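Long-range contacts in 3-polyprenyl-4-hydroxybenzoate decarboxylase and related decarboxylases (Pelotomaculum thermopropionicum, PDB 6H6X), which works as a prenylated-FMN-dependent UbiD-class enzyme, probably decarboxylating aromatic acids, and can carboxylate 2-furoic acid to 2,5-furandicarboxylic acid: residues Ala133-Ala138 and Arg146-His151; Ile163-Arg168 and Pro269-Glu274; Ala187-Val192 and Glu233-Ala238; Val241-Ile246 and Val275-His280. The protein carries 8 engineered substitutions. All coordinates share one frame; numbering follows the deposited sequence.

Contact 1. Residues Ala133-Ala138 and Arg146-His151; sequences AAILIA and RNVSIH. With MN (manganese (II) ion), chain H; K (potassium ion), chain G; 4LU (1-deoxy-5-O-phosphono-1-(3,3,4,5-tetramethyl-9,11-dioxo-2,3,8,9,10,11-hexahydro-7H-quinolino[1,8-fg]pteridin-12-ium-7-y l)-D-ribitol), chain I.
Leu-136 with Ser-149 and Ala-138 with Asn-147 form the hydrogen-bonded pairs of a buried antiparallel hairpin, built from strands 130-139 and 146-157. Leu-136 N lies 2.8 Å from Ser-149 O, and Asn-147 N 2.9 Å from Ala-138 O. One face is lined by branched residues that suit a packed sheet: Ile-135 CB meets Val-148 CG1 at 3.8 Å, and Ile-137 runs alongside Val-148. On the other face Leu-136, its CG turned opposite the backbone N (chi1 -169°), brings CD1 to 3.9 Å from His-151 CD2. Ser-149 OG lies in the plane of that imidazole and shares a 2.7 Å hydrogen bond with His-151 NE2; with the bond from ND1 to Leu-164 O it holds the ring's rotation. This hairpin, part of the Rift-related domain, walls the prenylated-FMN and metal site. Asn-147 suits its place because one amide serves two partners: OD1 binds manganese at 1.9 Å, while ND2 donates to the cofactor phosphate O2P at 2.8 Å. His-169 and Glu-210 also bind manganese. Val-148 gives its backbone O to potassium, its side chain serving the apolar face. Arg-146 lays CG and CD beside Ile-137 CG2, its guanidinium salt-bridged to Asp-209 and Glu-233.

Contact 2. Residues Ile163-Arg168 and Pro269-Glu274; sequences ILILPR and PRPVVE. With 4LU (1-deoxy-5-O-phosphono-1-(3,3,4,5-tetramethyl-9,11-dioxo-2,3,8,9,10,11-hexahydro-7H-quinolino[1,8-fg]pteridin-12-ium-7-y l)-D-ribitol), chain I.
Ile-163 and Pro-271 meet at the apolar centre, their side chains crossing at about a right angle with Ile-163 CG2 3.8 Å from Pro-271 CB. With CG1 opposite the backbone N (chi1 -176°), the other branch, CG2, is left to face the proline, and also comes within 4.2 Å of Val-273 CG2. Ile-165 CD1 adds a looser touch on Pro-271 CG. Alongside, Ile-163 N donates to Pro-271 O at 3.2 Å, approaching from above the carbonyl plane (37° out of it). Proline has no N-H to return the bond, so Ile-163 O meets carbon instead, at Arg-270 CB and Pro-271 CD. Further out Leu-164 and Arg-270 run side by side, Leu-164 CD1 lying 3.7 Å from Arg-270 NE, while the guanidinium pairs with Glu-254. Leu-164 CD2 rests against cofactor O4. With an alanine here both methyl branches go, and the stem of Arg-270 would probably lose its neighbour and a gap open beside O4. The polar edge is mostly backbone: Leu-164 O accepts from cofactor N3 at 3.0 Å and also from His-151 ND1, and Leu-166 N donates to cofactor O2 at 2.9 Å. Arg-168 NH2 reaches phosphate O1P at 2.9 Å. Apolar packing thus joins strand 264-280 to the start of a loop whose main chain meets the pyrimidine edge of prenylated FMN; farther along, an arginine's positive charge suits the phosphate.

Contact 3. Residues Ala187-Val192 and Glu233-Ala238; sequences ALAIGV and EVPAGA
Val-234 has CG1 opposite its own carbonyl carbon (chi1 -64°), which carries that methyl straight onto Ala-187 CB. The two carbons lie 3.4 Å apart, tighter than ordinary van der Waals contact, so a residue as small as alanine suits the spot. The same choice of torsion at Val-192 (chi1 -62°) sends its CG1 to 4.1 Å from Ala-238 CB and more loosely toward Pro-235 CG. Between these two valines sits Ala-189, which like Ala-187 points toward 233-238. Its CB rests 4.0 Å from Pro-235 CD and 4.3 Å from Ala-238 CB. Short side chains in alternate positions thus let the two backbones come close. Leu-188 and Ile-190, in the intervening positions, point away and pack on strand 130-139. Beyond the strand, Gly-191 takes up a positive phi of 91°, where a side chain would jam against the preceding carbonyl, so glycine fits. Its O receives a CA-H...O contact from Ala-238 CA at 3.5 Å. Ala-238 is held in position by a type I turn from Pro-235, closed by a 3.2 Å bond from Ala-238 N to Pro-235 O, and the Arg-281 side chain hydrogen-bonds Gly-237 O. Glu-233 faces away, into salt bridges with Lys-226 and Arg-139. Apolar contact, not strand pairing, therefore joins the segments: the outer strand of the small sheet 93-94, 223-226 and 233-235 packs on a face of the large antiparallel sheet, a case of beta-on-beta packing within the Rift-related domain.

Contact 4. Residues Val241-Ile246 and Val275-His280; sequences VIEGKI and VTAVTH
A classic beta bulge interrupts the antiparallel pairing here, with Thr-276 and Ala-277 both opposite Glu-243. Glu-243 O accepts from Thr-276 N at 2.9 Å. A weak 3.5 Å bond runs from Ala-277 N to Glu-243 O. Glu-243 N donates to Ala-277 O at 2.8 Å. Regular pairing follows, Val-241 N lying 2.8 Å from Thr-279 O. Past the bulge Gly-244 and Val-275 bring their CA atoms to 4.1 Å, and a side chain on Gly-244 would press on Val-275 CA, so glycine suits. On one face Ile-242 spans two valines, CG2 meeting Val-275 CB at 3.9 Å and CG1 lying alongside Val-278 CG2. On the other, Glu-243 extends beyond CG and lays OE1 3.8 Å from Ala-277 CB. Its buried carboxylate accepts from Glu-228 N at OE2 and bonds with Thr-229 at OE1. Cut back to an alanine, this position would probably leave Glu-228 N and the Thr-229 hydroxyl without their carboxylate partner. The side chains of Lys-245 and Thr-276 cross at about a right angle, CE touching CG2. Classic bulges are common in antiparallel sheets; this one lies between strands 240-246 and 264-280 of the large sheet of the Rift-related domain.

In the fold
All four contacts lie in the Rift-related domain and reach the same large antiparallel sheet. Contact 1 closes first along the chain; contact 3 is nested within the loop closed by contact 2, and contacts 2 and 4 cross along the chain and share strand 264-280. Strand 130-139 pairs with 184-190, that with 240-246, and that with 264-280; on the other side 146-157 pairs with 160-163, which pairs with 264-280, so the sheet holding the cofactor contacts is continuous with contact 4. Contacts 1 and 2, about 12 Å apart between centres, both touch prenylated FMN. Contact 4 pairs two strands of the sheet, and contact 3 packs the small sheet against it, both farther from the cofactor.

Contact 1. Residues Ala133-Ala138 and Arg146-His151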
# COMPACT_ATOMS: atom_id res chain seq x y z
N ALA B 133 -21.64 -16.57 -8.46
CA ALA B 133 -21.94 -15.42 -9.30
C ALA B 133 -23.35 -15.37 -9.88
O ALA B 133 -23.59 -14.74 -10.90
CB ALA B 133 -20.92 -15.33 -10.41
N ALA B 134 -24.28 -15.99 -9.20
CA ALA B 134 -25.64 -16.08 -9.66
C ALA B 134 -26.42 -14.97 -9.03
O ALA B 134 -26.41 -14.83 -7.81
CB ALA B 134 -26.28 -17.40 -9.27
N ILE B 135 -27.13 -14.19 -9.85
CA ILE B 135 -28.15 -13.31 -9.34
C ILE B 135 -29.42 -14.11 -9.07
O ILE B 135 -29.81 -14.94 -9.86
CB ILE B 135 -28.41 -12.08 -10.23
CG1 ILE B 135 -29.02 -12.45 -11.59
CG2 ILE B 135 -27.13 -11.30 -10.40
CD1 ILE B 135 -29.43 -11.21 -12.40
N LEU B 136 -30.02 -13.90 -7.91
CA LEU B 136 -31.19 -14.63 -7.46
C LEU B 136 -32.38 -13.67 -7.56
O LEU B 136 -32.43 -12.68 -6.85
CB LEU B 136 -31.02 -15.08 -6.02
CG LEU B 136 -32.06 -16.09 -5.52
CD1 LEU B 136 -31.46 -16.92 -4.40
CD2 LEU B 136 -33.35 -15.43 -5.08
N ILE B 137 -33.32 -13.96 -8.46
CA ILE B 137 -34.49 -13.14 -8.70
C ILE B 137 -35.68 -13.84 -8.02
O ILE B 137 -35.92 -15.02 -8.22
CB ILE B 137 -34.72 -12.98 -10.20
CG1 ILE B 137 -33.53 -12.33 -10.83
CG2 ILE B 137 -35.96 -12.14 -10.50
CD1 ILE B 137 -33.32 -12.73 -12.27
N ALA B 138 -36.41 -13.09 -7.20
CA ALA B 138 -37.63 -13.60 -6.56
C ALA B 138 -38.70 -12.51 -6.39
O ALA B 138 -38.42 -11.29 -6.49
CB ALA B 138 -37.28 -14.22 -5.23
N ARG B 146 -40.52 -7.42 -6.98
CA ARG B 146 -39.35 -8.18 -7.37
C ARG B 146 -38.08 -7.68 -6.66
O ARG B 146 -37.87 -6.47 -6.55
CB ARG B 146 -39.16 -8.06 -8.87
CG ARG B 146 -38.14 -9.04 -9.43
CD ARG B 146 -38.43 -9.25 -10.91
NE ARG B 146 -38.38 -7.98 -11.64
CZ ARG B 146 -38.87 -7.77 -12.86
NH1 ARG B 146 -39.43 -8.73 -13.56
NH2 ARG B 146 -38.74 -6.59 -13.41
N ASN B 147 -37.25 -8.63 -6.23
CA ASN B 147 -35.93 -8.35 -5.66
C ASN B 147 -34.84 -9.21 -6.32
O ASN B 147 -35.09 -10.35 -6.69
CB ASN B 147 -35.97 -8.63 -4.16
CG ASN B 147 -34.79 -8.02 -3.40
OD1 ASN B 147 -34.79 -6.81 -3.10
ND2 ASN B 147 -33.77 -8.86 -3.05
N VAL B 148 -33.63 -8.67 -6.39
CA VAL B 148 -32.47 -9.39 -6.86
C VAL B 148 -31.36 -9.26 -5.78
O VAL B 148 -31.13 -8.19 -5.26
CB VAL B 148 -31.98 -8.78 -8.17
CG1 VAL B 148 -30.83 -9.59 -8.76
CG2 VAL B 148 -33.15 -8.59 -9.14
N SER B 149 -30.70 -10.37 -5.49
CA SER B 149 -29.52 -10.40 -4.62
C SER B 149 -28.60 -11.56 -5.03
O SER B 149 -29.00 -12.44 -5.81
CB SER B 149 -29.97 -10.57 -3.14
OG SER B 149 -31.02 -11.52 -3.02
N ILE B 150 -27.39 -11.57 -4.48
CA ILE B 150 -26.44 -12.65 -4.78
C ILE B 150 -26.19 -13.42 -3.50
O ILE B 150 -25.81 -12.84 -2.48
CB ILE B 150 -25.11 -12.09 -5.33
CG1 ILE B 150 -25.35 -11.46 -6.69
CG2 ILE B 150 -24.05 -13.21 -5.44
CD1 ILE B 150 -24.08 -10.90 -7.33
N HIS B 151 -26.36 -14.73 -3.58
CA HIS B 151 -26.17 -15.68 -2.44
C HIS B 151 -25.25 -16.79 -2.89
O HIS B 151 -25.32 -17.25 -4.05
CB HIS B 151 -27.53 -16.25 -1.99
CG HIS B 151 -28.51 -15.19 -1.63
ND1 HIS B 151 -28.67 -14.73 -0.35
CD2 HIS B 151 -29.27 -14.38 -2.41
CE1 HIS B 151 -29.53 -13.72 -0.34
NE2 HIS B 151 -29.89 -13.48 -1.59
MN MN H . -33.62 -5.39 -2.59
K K G . -30.02 -6.19 -3.57
C9 4LU I . -22.73 -10.58 -2.62
C8 4LU I . -21.74 -10.85 -3.61
C7 4LU I . -21.03 -12.06 -3.66
C10 4LU I . -24.52 -12.30 0.21
C6 4LU I . -21.16 -13.00 -2.47
N3 4LU I . -25.85 -14.47 1.36
C2 4LU I . -26.38 -13.20 1.46
C13 4LU I . -19.23 -14.82 -3.07
C5 4LU I . -20.49 -14.39 -2.35
C1 4LU I . -21.60 -14.64 -0.16
O2 4LU I . -27.48 -13.03 2.07
N1 4LU I . -25.73 -12.15 0.88
C4 4LU I . -24.67 -14.72 0.71
O4 4LU I . -24.23 -15.90 0.63
C4A 4LU I . -23.93 -13.58 0.09
N5 4LU I . -22.71 -13.75 -0.65
C3 4LU I . -20.85 -15.19 -1.14
C12 4LU I . -21.45 -15.21 -3.25
C5A 4LU I . -22.29 -12.76 -1.58
C7M 4LU I . -19.97 -12.29 -4.73
C8M 4LU I . -21.56 -9.76 -4.64
C9A 4LU I . -23.02 -11.46 -1.56
N10 4LU I . -23.88 -11.20 -0.42
C1' 4LU I . -24.49 -9.89 -0.22
C2' 4LU I . -25.85 -9.62 -0.91
O2' 4LU I . -25.91 -10.08 -2.27
C3' 4LU I . -26.07 -8.12 -0.93
O3' 4LU I . -25.85 -7.59 0.38
C4' 4LU I . -27.46 -7.74 -1.47
O4' 4LU I . -27.56 -6.36 -1.93
C5' 4LU I . -28.62 -7.96 -0.51
O5' 4LU I . -29.72 -7.51 -1.33
P 4LU I . -31.17 -7.10 -0.72
O2P 4LU I . -32.12 -6.91 -1.92
O3P 4LU I . -31.63 -8.33 0.12
O1P 4LU I . -30.91 -5.80 0.03
O HOH W 1 -27.54 -16.25 -5.78
O HOH W 2 -24.24 -17.32 -6.45
O HOH W 3 -33.62 -11.63 -4.15
O HOH W 4 -31.95 -3.89 -1.78

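Contact 2. Residues Ile163-Arg168 and Pro269-Glu274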
# COMPACT_ATOMS: atom_id res chain seq x y z
N ILE B 163 -28.27 -22.69 0.62
CA ILE B 163 -28.21 -21.27 0.39
C ILE B 163 -28.07 -20.55 1.73
O ILE B 163 -28.79 -20.82 2.65
CB ILE B 163 -29.44 -20.79 -0.42
CG1 ILE B 163 -29.31 -19.30 -0.74
CG2 ILE B 163 -30.74 -21.06 0.32
CD1 ILE B 163 -30.49 -18.72 -1.50
N LEU B 164 -27.11 -19.66 1.80
CA LEU B 164 -26.99 -18.70 2.89
C LEU B 164 -27.86 -17.51 2.56
O LEU B 164 -27.63 -16.85 1.55
CB LEU B 164 -25.53 -18.28 3.07
CG LEU B 164 -25.35 -17.06 3.98
CD1 LEU B 164 -25.79 -17.38 5.39
CD2 LEU B 164 -23.92 -16.55 3.96
N ILE B 165 -28.88 -17.24 3.37
CA ILE B 165 -29.70 -16.05 3.24
C ILE B 165 -29.55 -15.18 4.50
O ILE B 165 -30.05 -15.52 5.56
CB ILE B 165 -31.20 -16.39 3.00
CG1 ILE B 165 -31.37 -17.49 1.96
CG2 ILE B 165 -32.00 -15.16 2.57
CD1 ILE B 165 -32.82 -17.84 1.70
N LEU B 166 -28.88 -14.04 4.38
CA LEU B 166 -28.80 -13.07 5.48
C LEU B 166 -30.17 -12.38 5.66
O LEU B 166 -30.99 -12.38 4.74
CB LEU B 166 -27.69 -12.04 5.20
CG LEU B 166 -26.29 -12.66 5.03
CD1 LEU B 166 -25.28 -11.61 4.53
CD2 LEU B 166 -25.82 -13.33 6.32
N PRO B 167 -30.45 -11.82 6.86
CA PRO B 167 -31.75 -11.18 7.12
C PRO B 167 -31.93 -9.81 6.41
O PRO B 167 -31.79 -8.74 7.02
CB PRO B 167 -31.77 -11.06 8.65
CG PRO B 167 -30.33 -10.92 9.01
CD PRO B 167 -29.61 -11.86 8.07
N ARG B 168 -32.24 -9.89 5.12
CA ARG B 168 -32.42 -8.73 4.21
C ARG B 168 -33.72 -9.03 3.40
O ARG B 168 -34.63 -9.68 3.92
CB ARG B 168 -31.18 -8.54 3.31
CG ARG B 168 -29.85 -8.13 3.97
CD ARG B 168 -29.74 -6.63 4.29
NE ARG B 168 -30.18 -5.75 3.19
CZ ARG B 168 -30.91 -4.63 3.31
NH1 ARG B 168 -31.32 -4.17 4.49
NH2 ARG B 168 -31.24 -3.94 2.21
N PRO B 269 -27.24 -25.20 9.90
CA PRO B 269 -28.46 -25.59 9.17
C PRO B 269 -29.16 -24.39 8.48
O PRO B 269 -29.49 -23.39 9.14
CB PRO B 269 -29.37 -26.19 10.27
CG PRO B 269 -28.49 -26.42 11.45
CD PRO B 269 -27.39 -25.41 11.36
N ARG B 270 -29.41 -24.51 7.18
CA ARG B 270 -29.86 -23.39 6.34
C ARG B 270 -30.84 -23.83 5.26
O ARG B 270 -30.99 -25.03 5.01
CB ARG B 270 -28.63 -22.72 5.69
CG ARG B 270 -27.90 -21.82 6.69
CD ARG B 270 -26.65 -21.17 6.16
NE ARG B 270 -25.97 -20.51 7.27
CZ ARG B 270 -24.71 -20.73 7.66
NH1 ARG B 270 -23.91 -21.60 7.04
NH2 ARG B 270 -24.24 -20.04 8.69
N PRO B 271 -31.49 -22.86 4.59
CA PRO B 271 -32.48 -23.28 3.60
C PRO B 271 -31.90 -24.03 2.44
O PRO B 271 -30.68 -24.08 2.25
CB PRO B 271 -33.12 -21.98 3.15
CG PRO B 271 -33.06 -21.15 4.38
CD PRO B 271 -31.71 -21.46 4.99
N VAL B 272 -32.79 -24.62 1.67
CA VAL B 272 -32.44 -25.50 0.57
C VAL B 272 -33.27 -25.11 -0.67
O VAL B 272 -34.43 -24.83 -0.56
CB VAL B 272 -32.72 -26.97 0.95
CG1 VAL B 272 -32.45 -27.91 -0.21
CG2 VAL B 272 -31.86 -27.37 2.14
N VAL B 273 -32.64 -25.11 -1.83
CA VAL B 273 -33.28 -24.87 -3.08
C VAL B 273 -33.33 -26.20 -3.79
O VAL B 273 -32.30 -26.84 -3.95
CB VAL B 273 -32.44 -23.90 -3.97
CG1 VAL B 273 -33.02 -23.78 -5.37
CG2 VAL B 273 -32.34 -22.52 -3.33
N GLU B 274 -34.53 -26.59 -4.23
CA GLU B 274 -34.71 -27.69 -5.19
C GLU B 274 -34.79 -27.08 -6.58
O GLU B 274 -35.58 -26.16 -6.82
CB GLU B 274 -36.01 -28.45 -4.89
CG GLU B 274 -36.44 -29.49 -5.94
CD GLU B 274 -37.61 -30.38 -5.49
OE1 GLU B 274 -38.65 -30.45 -6.21
OE2 GLU B 274 -37.52 -31.03 -4.42
C9 4LU I . -22.73 -10.58 -2.62
C8 4LU I . -21.74 -10.85 -3.61
C7 4LU I . -21.03 -12.06 -3.66
C10 4LU I . -24.52 -12.30 0.21
C6 4LU I . -21.16 -13.00 -2.47
N3 4LU I . -25.85 -14.47 1.36
C2 4LU I . -26.38 -13.20 1.46
C13 4LU I . -19.23 -14.82 -3.07
C5 4LU I . -20.49 -14.39 -2.35
C1 4LU I . -21.60 -14.64 -0.16
O2 4LU I . -27.48 -13.03 2.07
N1 4LU I . -25.73 -12.15 0.88
C4 4LU I . -24.67 -14.72 0.71
O4 4LU I . -24.23 -15.90 0.63
C4A 4LU I . -23.93 -13.58 0.09
N5 4LU I . -22.71 -13.75 -0.65
C3 4LU I . -20.85 -15.19 -1.14
C12 4LU I . -21.45 -15.21 -3.25
C5A 4LU I . -22.29 -12.76 -1.58
C7M 4LU I . -19.97 -12.29 -4.73
C8M 4LU I . -21.56 -9.76 -4.64
C9A 4LU I . -23.02 -11.46 -1.56
N10 4LU I . -23.88 -11.20 -0.42
C1' 4LU I . -24.49 -9.89 -0.22
C2' 4LU I . -25.85 -9.62 -0.91
O2' 4LU I . -25.91 -10.08 -2.27
C3' 4LU I . -26.07 -8.12 -0.93
O3' 4LU I . -25.85 -7.59 0.38
C4' 4LU I . -27.46 -7.74 -1.47
O4' 4LU I . -27.56 -6.36 -1.93
C5' 4LU I . -28.62 -7.96 -0.51
O5' 4LU I . -29.72 -7.51 -1.33
P 4LU I . -31.17 -7.10 -0.72
O2P 4LU I . -32.12 -6.91 -1.92
O3P 4LU I . -31.63 -8.33 0.12
O1P 4LU I . -30.91 -5.80 0.03

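Contact 3. Residues Ala187-Val192 and Glu233-Ala238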
# COMPACT_ATOMS: atom_id res chain seq x y z
N ALA B 187 -35.49 -17.66 -9.45
CA ALA B 187 -34.59 -17.96 -10.54
C ALA B 187 -33.16 -17.44 -10.30
O ALA B 187 -32.96 -16.39 -9.70
CB ALA B 187 -35.17 -17.39 -11.83
N LEU B 188 -32.20 -18.20 -10.79
CA LEU B 188 -30.80 -17.89 -10.66
C LEU B 188 -30.25 -17.64 -12.02
O LEU B 188 -30.37 -18.50 -12.87
CB LEU B 188 -30.08 -19.08 -10.06
CG LEU B 188 -30.56 -19.46 -8.66
CD1 LEU B 188 -29.94 -20.78 -8.31
CD2 LEU B 188 -30.13 -18.41 -7.66
N ALA B 189 -29.64 -16.48 -12.26
CA ALA B 189 -28.98 -16.23 -13.56
C ALA B 189 -27.50 -16.00 -13.42
O ALA B 189 -27.10 -15.23 -12.59
CB ALA B 189 -29.63 -15.04 -14.20
N ILE B 190 -26.72 -16.63 -14.28
CA ILE B 190 -25.27 -16.67 -14.23
C ILE B 190 -24.76 -16.22 -15.57
O ILE B 190 -25.21 -16.67 -16.60
CB ILE B 190 -24.77 -18.07 -13.94
CG1 ILE B 190 -25.24 -18.56 -12.57
CG2 ILE B 190 -23.24 -18.11 -13.97
CD1 ILE B 190 -25.02 -20.06 -12.36
N GLY B 191 -23.82 -15.28 -15.58
CA GLY B 191 -23.23 -14.84 -16.83
C GLY B 191 -24.02 -13.68 -17.35
O GLY B 191 -24.70 -13.76 -18.40
N VAL B 192 -23.93 -12.59 -16.60
CA VAL B 192 -24.56 -11.35 -17.00
C VAL B 192 -23.55 -10.23 -17.06
O VAL B 192 -22.40 -10.33 -16.65
CB VAL B 192 -25.71 -10.99 -16.05
CG1 VAL B 192 -26.80 -12.03 -16.09
CG2 VAL B 192 -25.24 -10.80 -14.60
N GLU B 233 -39.06 -13.76 -13.87
CA GLU B 233 -38.45 -13.23 -15.08
C GLU B 233 -36.91 -13.25 -14.94
O GLU B 233 -36.40 -13.06 -13.82
CB GLU B 233 -38.94 -11.78 -15.31
CG GLU B 233 -40.46 -11.62 -15.43
CD GLU B 233 -41.20 -11.71 -14.08
OE1 GLU B 233 -40.79 -11.04 -13.08
OE2 GLU B 233 -42.17 -12.48 -14.00
N VAL B 234 -36.20 -13.53 -16.03
CA VAL B 234 -34.73 -13.63 -16.02
C VAL B 234 -34.16 -12.90 -17.22
O VAL B 234 -34.87 -12.75 -18.19
CB VAL B 234 -34.20 -15.07 -16.03
CG1 VAL B 234 -34.62 -15.81 -14.76
CG2 VAL B 234 -34.64 -15.83 -17.27
N PRO B 235 -32.91 -12.40 -17.15
CA PRO B 235 -32.33 -11.71 -18.32
C PRO B 235 -32.21 -12.63 -19.54
O PRO B 235 -31.71 -13.74 -19.43
CB PRO B 235 -30.96 -11.26 -17.83
CG PRO B 235 -31.11 -11.18 -16.36
CD PRO B 235 -32.02 -12.32 -15.98
N ALA B 236 -32.77 -12.19 -20.65
CA ALA B 236 -32.86 -12.98 -21.91
C ALA B 236 -31.49 -13.38 -22.40
O ALA B 236 -31.31 -14.49 -22.94
CB ALA B 236 -33.57 -12.17 -23.01
N GLY B 237 -30.54 -12.47 -22.26
CA GLY B 237 -29.18 -12.69 -22.69
C GLY B 237 -28.24 -13.41 -21.71
O GLY B 237 -27.09 -13.51 -22.00
N ALA B 238 -28.72 -13.91 -20.58
CA ALA B 238 -27.86 -14.59 -19.61
C ALA B 238 -27.23 -15.85 -20.25
O ALA B 238 -27.70 -16.29 -21.24
CB ALA B 238 -28.63 -14.98 -18.35

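Contact 4. Residues Val241-Ile246 and Val275-His280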
# COMPACT_ATOMS: atom_id res chain seq x y z
N VAL B 241 -29.47 -20.13 -16.67
CA VAL B 241 -30.52 -19.88 -15.69
C VAL B 241 -30.88 -21.17 -15.02
O VAL B 241 -31.08 -22.18 -15.69
CB VAL B 241 -31.79 -19.27 -16.31
CG1 VAL B 241 -33.01 -19.39 -15.40
CG2 VAL B 241 -31.54 -17.82 -16.71
N ILE B 242 -30.99 -21.13 -13.71
CA ILE B 242 -31.38 -22.26 -12.92
C ILE B 242 -32.62 -21.81 -12.21
O ILE B 242 -32.60 -20.86 -11.45
CB ILE B 242 -30.25 -22.70 -11.94
CG1 ILE B 242 -29.02 -23.16 -12.73
CG2 ILE B 242 -30.72 -23.79 -11.02
CD1 ILE B 242 -27.78 -23.20 -11.85
N GLU B 243 -33.71 -22.53 -12.46
CA GLU B 243 -35.03 -22.29 -11.88
C GLU B 243 -35.26 -23.22 -10.72
O GLU B 243 -34.85 -24.37 -10.75
CB GLU B 243 -36.10 -22.52 -12.94
CG GLU B 243 -35.87 -21.75 -14.25
CD GLU B 243 -36.95 -21.96 -15.30
OE1 GLU B 243 -37.96 -22.65 -14.99
OE2 GLU B 243 -36.80 -21.43 -16.44
N GLY B 244 -35.93 -22.74 -9.68
CA GLY B 244 -36.24 -23.61 -8.58
C GLY B 244 -37.05 -22.98 -7.49
O GLY B 244 -37.74 -21.97 -7.68
N LYS B 245 -36.97 -23.58 -6.32
CA LYS B 245 -37.73 -23.07 -5.19
C LYS B 245 -37.03 -23.34 -3.88
O LYS B 245 -36.35 -24.36 -3.73
CB LYS B 245 -39.13 -23.65 -5.22
CG LYS B 245 -39.19 -25.17 -5.20
CD LYS B 245 -40.52 -25.71 -5.72
CE LYS B 245 -40.41 -27.19 -6.10
NZ LYS B 245 -41.72 -27.87 -6.34
N ILE B 246 -37.16 -22.41 -2.95
CA ILE B 246 -36.60 -22.60 -1.63
C ILE B 246 -37.70 -23.33 -0.83
O ILE B 246 -38.83 -22.88 -0.77
CB ILE B 246 -36.21 -21.27 -0.95
CG1 ILE B 246 -35.37 -20.36 -1.87
CG2 ILE B 246 -35.42 -21.55 0.32
CD1 ILE B 246 -35.20 -18.98 -1.28
N VAL B 275 -34.01 -27.60 -7.51
CA VAL B 275 -33.98 -27.05 -8.86
C VAL B 275 -34.93 -27.84 -9.76
O VAL B 275 -34.89 -29.09 -9.78
CB VAL B 275 -32.55 -26.80 -9.43
CG1 VAL B 275 -31.46 -27.16 -8.45
CG2 VAL B 275 -32.29 -27.39 -10.81
N THR B 276 -35.79 -27.10 -10.47
CA THR B 276 -36.82 -27.66 -11.34
C THR B 276 -36.52 -27.50 -12.83
O THR B 276 -37.20 -28.10 -13.65
CB THR B 276 -38.18 -27.05 -11.02
OG1 THR B 276 -38.14 -25.63 -11.20
CG2 THR B 276 -38.55 -27.35 -9.56
N ALA B 277 -35.49 -26.73 -13.19
CA ALA B 277 -35.06 -26.62 -14.56
C ALA B 277 -33.79 -25.81 -14.70
O ALA B 277 -33.47 -25.01 -13.84
CB ALA B 277 -36.16 -25.97 -15.41
N VAL B 278 -33.11 -25.99 -15.82
CA VAL B 278 -31.93 -25.30 -16.17
C VAL B 278 -32.07 -24.94 -17.62
O VAL B 278 -32.36 -25.80 -18.39
CB VAL B 278 -30.67 -26.19 -16.06
CG1 VAL B 278 -29.44 -25.49 -16.64
CG2 VAL B 278 -30.41 -26.59 -14.61
N THR B 279 -31.81 -23.69 -18.01
CA THR B 279 -31.75 -23.31 -19.42
C THR B 279 -30.48 -22.57 -19.66
O THR B 279 -29.95 -21.89 -18.77
CB THR B 279 -32.97 -22.43 -19.90
OG1 THR B 279 -32.84 -21.07 -19.45
CG2 THR B 279 -34.29 -22.96 -19.34
N HIS B 280 -29.96 -22.67 -20.87
CA HIS B 280 -28.73 -22.02 -21.18
C HIS B 280 -28.58 -21.74 -22.62
O HIS B 280 -29.26 -22.34 -23.45
CB HIS B 280 -27.51 -22.80 -20.61
CG HIS B 280 -27.33 -24.18 -21.15
ND1 HIS B 280 -26.67 -24.44 -22.34
CD2 HIS B 280 -27.68 -25.38 -20.64
CE1 HIS B 280 -26.64 -25.75 -22.54
NE2 HIS B 280 -27.27 -26.34 -21.53